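PDB 7EHU: chitin oligosaccharide binding protein NagB2 from Paenibacillus sp. FPU-7, which binds chitin oligosaccharides such as N,N'-diacetylchitobiose and N,N',N''-triacetylchitotriose, probably delivering them to an ABC transporter as its extracellular solute-binding component. Local coordinates for residues A[75-80]-A[99-104]. Sequence-based numbering, arbitrary orientation.
Sequences VNRDVK and GADTQN. With NAG (2-acetamido-2-deoxy-beta-D-glucopyranose), chain B.
The carboxylate oxygen OD2 of D101 takes the N-H of R77 NE at 2.8 Å, a salt bridge that is the one direct bond between segments 75-80 and 99-104. The N-H···O angle is 156°, and the oxygen is met on its syn side, lying close to the guanidinium plane. The carboxylate and guanidinium planes are nevertheless 86° apart, which suits a single-point bond through NE rather than a two-pronged one. R77 NH2 stays 3.4 Å from the same D101 OD2. Arginine fits its place because its reach spans the gap between helices 73-86 and 100-107: CG is anti to the backbone N (chi1 -173°) and the chain runs extended to NE, carrying the charged end out to the D101 carboxylate. Aspartate is short enough to answer from the first turn of helix 100-107, two residues after the N-cap G99. One water takes the backbone N-H of D101, 3.0 Å from N to the water oxygen, and receives a weak bond from R77 NH2, adding a second, softer link. On another part of the guanidinium edge, NH1 approaches O3 of the N-acetylglucosamine at 3.0 Å, while D389 forms a salt bridge with NH2 and also binds this sugar. The ring of F97 makes a cation-pi contact with R77. With R77 cut back to an alanine, the buried D101 carboxylate would probably lose its cationic mate, D389 its salt bridge, and a gap would be likely to open beside the sugar O3. Both touching residues are buried, so their opposite charges probably offset the cost of desolvation; D101 thus probably acts as a second-shell residue, helping with D389 to orient an arginine that lines the glycan pocket.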
ATOM      1  N   VAL A  75      -5.897 -10.436   6.150  1.00 10.11           N
ATOM      2  CA  VAL A  75      -6.262 -11.150   7.366  1.00 10.24           C
ATOM      3  C   VAL A  75      -5.584 -10.508   8.568  1.00  9.60           C
ATOM      4  O   VAL A  75      -6.223 -10.271   9.599  1.00  9.65           O
ATOM      5  CB  VAL A  75      -5.893 -12.638   7.221  1.00 11.48           C
ATOM      6  CG1 VAL A  75      -6.115 -13.394   8.528  1.00 12.36           C
ATOM      7  CG2 VAL A  75      -6.690 -13.297   6.090  1.00 12.85           C
ATOM      8  N   ASN A  76      -4.294 -10.165   8.448  1.00  9.38           N
ATOM      9  CA  ASN A  76      -3.612  -9.565   9.590  1.00  8.62           C
ATOM     10  C   ASN A  76      -4.237  -8.218   9.941  1.00  8.66           C
ATOM     11  O   ASN A  76      -4.596  -7.964  11.093  1.00  8.81           O
ATOM     12  CB  ASN A  76      -2.128  -9.369   9.319  1.00  9.59           C
ATOM     13  CG  ASN A  76      -1.430  -8.790  10.501  1.00  8.85           C
ATOM     14  OD1 ASN A  76      -1.566  -9.323  11.596  1.00  9.72           O
ATOM     15  ND2 ASN A  76      -0.756  -7.649  10.329  1.00  9.15           N
ATOM     16  N   ARG A  77      -4.321  -7.317   8.954  1.00  8.02           N
ATOM     17  CA  ARG A  77      -4.718  -5.949   9.259  1.00  8.12           C
ATOM     18  C   ARG A  77      -6.154  -5.870   9.734  1.00  8.24           C
ATOM     19  O   ARG A  77      -6.471  -5.137  10.678  1.00  9.38           O
ATOM     20  CB  ARG A  77      -4.548  -5.069   8.029  1.00  8.61           C
ATOM     21  CG  ARG A  77      -4.769  -3.590   8.279  1.00  8.89           C
ATOM     22  CD  ARG A  77      -4.649  -2.790   7.037  1.00  8.49           C
ATOM     23  NE  ARG A  77      -4.747  -1.381   7.343  1.00  9.17           N
ATOM     24  CZ  ARG A  77      -4.606  -0.408   6.451  1.00  8.17           C
ATOM     25  NH1 ARG A  77      -4.416  -0.736   5.171  1.00  9.70           N
ATOM     26  NH2 ARG A  77      -4.631   0.861   6.810  1.00  9.22           N
ATOM     27  N   ASP A  78      -7.037  -6.593   9.076  1.00  9.01           N
ATOM     28  CA  ASP A  78      -8.469  -6.385   9.228  1.00  9.46           C
ATOM     29  C   ASP A  78      -9.128  -7.377  10.160  1.00 11.06           C
ATOM     30  O   ASP A  78     -10.259  -7.128  10.586  1.00 14.01           O
ATOM     31  CB  ASP A  78      -9.159  -6.387   7.859  1.00  9.44           C
ATOM     32  CG  ASP A  78      -8.614  -5.324   6.946  1.00 10.98           C
ATOM     33  OD1 ASP A  78      -8.717  -5.510   5.736  1.00 13.38           O
ATOM     34  OD2 ASP A  78      -8.125  -4.296   7.453  1.00 11.38           O
ATOM     35  N   VAL A  79      -8.457  -8.476  10.489  1.00 10.52           N
ATOM     36  CA  VAL A  79      -9.060  -9.495  11.348  1.00 11.45           C
ATOM     37  C   VAL A  79      -8.169  -9.796  12.551  1.00 10.58           C
ATOM     38  O   VAL A  79      -8.564  -9.557  13.698  1.00 10.96           O
ATOM     39  CB  VAL A  79      -9.397 -10.774  10.548  1.00 14.02           C
ATOM     40  CG1 VAL A  79     -10.058 -11.824  11.444  1.00 16.51           C
ATOM     41  CG2 VAL A  79     -10.291 -10.448   9.345  1.00 16.53           C
ATOM     42  N   LYS A  80      -6.974 -10.344  12.310  1.00  9.17           N
ATOM     43  CA  LYS A  80      -6.181 -10.937  13.390  1.00  9.69           C
ATOM     44  C   LYS A  80      -5.597  -9.874  14.317  1.00  9.35           C
ATOM     45  O   LYS A  80      -5.814  -9.914  15.535  1.00  9.43           O
ATOM     46  CB  LYS A  80      -5.093 -11.861  12.834  1.00 10.07           C
ATOM     47  CG  LYS A  80      -4.531 -12.813  13.874  1.00 10.43           C
ATOM     48  CD  LYS A  80      -3.499 -13.768  13.290  1.00 11.08           C
ATOM     49  CE  LYS A  80      -3.160 -14.886  14.249  1.00 12.19           C
ATOM     50  NZ  LYS A  80      -2.128 -15.819  13.718  1.00 13.09           N
ATOM     51  N   GLY A  99      -1.491   6.147  10.296  1.00  8.63           N
ATOM     52  CA  GLY A  99      -2.784   6.785  10.209  1.00  8.79           C
ATOM     53  C   GLY A  99      -3.777   6.169  11.165  1.00  9.41           C
ATOM     54  O   GLY A  99      -3.427   5.858  12.309  1.00  9.42           O
ATOM     55  N   ALA A 100      -4.998   5.939  10.668  1.00  9.95           N
ATOM     56  CA  ALA A 100      -6.112   5.492  11.506  1.00  9.84           C
ATOM     57  C   ALA A 100      -5.744   4.311  12.393  1.00  8.92           C
ATOM     58  O   ALA A 100      -6.044   4.328  13.582  1.00 10.16           O
ATOM     59  CB  ALA A 100      -7.338   5.155  10.643  1.00 11.67           C
ATOM     60  N   ASP A 101      -5.143   3.253  11.831  1.00  9.64           N
ATOM     61  CA  ASP A 101      -4.862   2.064  12.640  1.00  8.66           C
ATOM     62  C   ASP A 101      -3.950   2.419  13.813  1.00  9.14           C
ATOM     63  O   ASP A 101      -4.205   2.036  14.962  1.00  9.69           O
ATOM     64  CB  ASP A 101      -4.191   0.974  11.800  1.00  9.01           C
ATOM     65  CG  ASP A 101      -5.105   0.318  10.795  1.00  9.88           C
ATOM     66  OD1 ASP A 101      -6.330   0.587  10.728  1.00 11.32           O
ATOM     67  OD2 ASP A 101      -4.552  -0.456   9.987  1.00  9.74           O
ATOM     68  N   THR A 102      -2.839   3.106  13.530  1.00  8.71           N
ATOM     69  CA  THR A 102      -1.901   3.508  14.586  1.00  8.70           C
ATOM     70  C   THR A 102      -2.574   4.425  15.593  1.00  9.32           C
ATOM     71  O   THR A 102      -2.369   4.288  16.798  1.00  9.73           O
ATOM     72  CB  THR A 102      -0.670   4.195  13.957  1.00  9.20           C
ATOM     73  OG1 THR A 102       0.136   3.228  13.286  1.00  9.71           O
ATOM     74  CG2 THR A 102       0.203   4.846  14.994  1.00 10.27           C
ATOM     75  N   GLN A 103      -3.374   5.379  15.121  1.00  9.40           N
ATOM     76  CA  GLN A 103      -4.064   6.265  16.046  1.00 10.26           C
ATOM     77  C   GLN A 103      -4.969   5.472  16.975  1.00 10.31           C
ATOM     78  O   GLN A 103      -5.003   5.723  18.181  1.00 10.94           O
ATOM     79  CB  GLN A 103      -4.866   7.275  15.245  1.00 10.94           C
ATOM     80  CG  GLN A 103      -3.978   8.309  14.533  1.00 12.79           C
ATOM     81  CD  GLN A 103      -4.608   8.863  13.272  1.00 14.74           C
ATOM     82  OE1 GLN A 103      -5.821   8.767  13.063  1.00 16.04           O
ATOM     83  NE2 GLN A 103      -3.786   9.458  12.427  1.00 15.06           N
ATOM     84  N   ASN A 104      -5.705   4.502  16.434  1.00 10.56           N
ATOM     85  CA  ASN A 104      -6.592   3.706  17.269  1.00 10.70           C
ATOM     86  C   ASN A 104      -5.811   2.928  18.318  1.00  9.46           C
ATOM     87  O   ASN A 104      -6.154   2.946  19.499  1.00 10.72           O
ATOM     88  CB  ASN A 104      -7.402   2.748  16.398  1.00 12.38           C
ATOM     89  CG  ASN A 104      -8.470   3.452  15.590  1.00 17.21           C
ATOM     90  OD1 ASN A 104      -8.703   4.647  15.753  1.00 19.85           O
ATOM     91  ND2 ASN A 104      -9.128   2.714  14.705  1.00 20.52           N
TER
HETATM   92  C1  NAG B   3      -1.273  -1.935   1.177  1.00  8.40           C
HETATM   93  C2  NAG B   3      -2.603  -2.001   1.887  1.00  7.93           C
HETATM   94  C3  NAG B   3      -3.505  -0.847   1.451  1.00  7.72           C
HETATM   95  C4  NAG B   3      -2.787   0.485   1.637  1.00  7.25           C
HETATM   96  C5  NAG B   3      -1.436   0.461   0.928  1.00  7.50           C
HETATM   97  C6  NAG B   3      -0.616   1.713   1.154  1.00  7.98           C
HETATM   98  C7  NAG B   3      -3.473  -4.153   2.669  1.00 10.11           C
HETATM   99  C8  NAG B   3      -4.199  -5.416   2.290  1.00 10.75           C
HETATM  100  N2  NAG B   3      -3.267  -3.277   1.684  1.00  7.92           N
HETATM  101  O3  NAG B   3      -4.697  -0.899   2.227  1.00  8.76           O
HETATM  102  O4  NAG B   3      -3.535   1.569   1.094  1.00  8.29           O
HETATM  103  O5  NAG B   3      -0.672  -0.661   1.398  1.00  7.91           O
HETATM  104  O6  NAG B   3      -0.335   1.920   2.530  1.00  8.62           O
HETATM  105  O7  NAG B   3      -3.102  -3.931   3.823  1.00 12.22           O
HETATM  106  O   HOH W   1      -4.631   3.029   8.923  1.00  9.06           O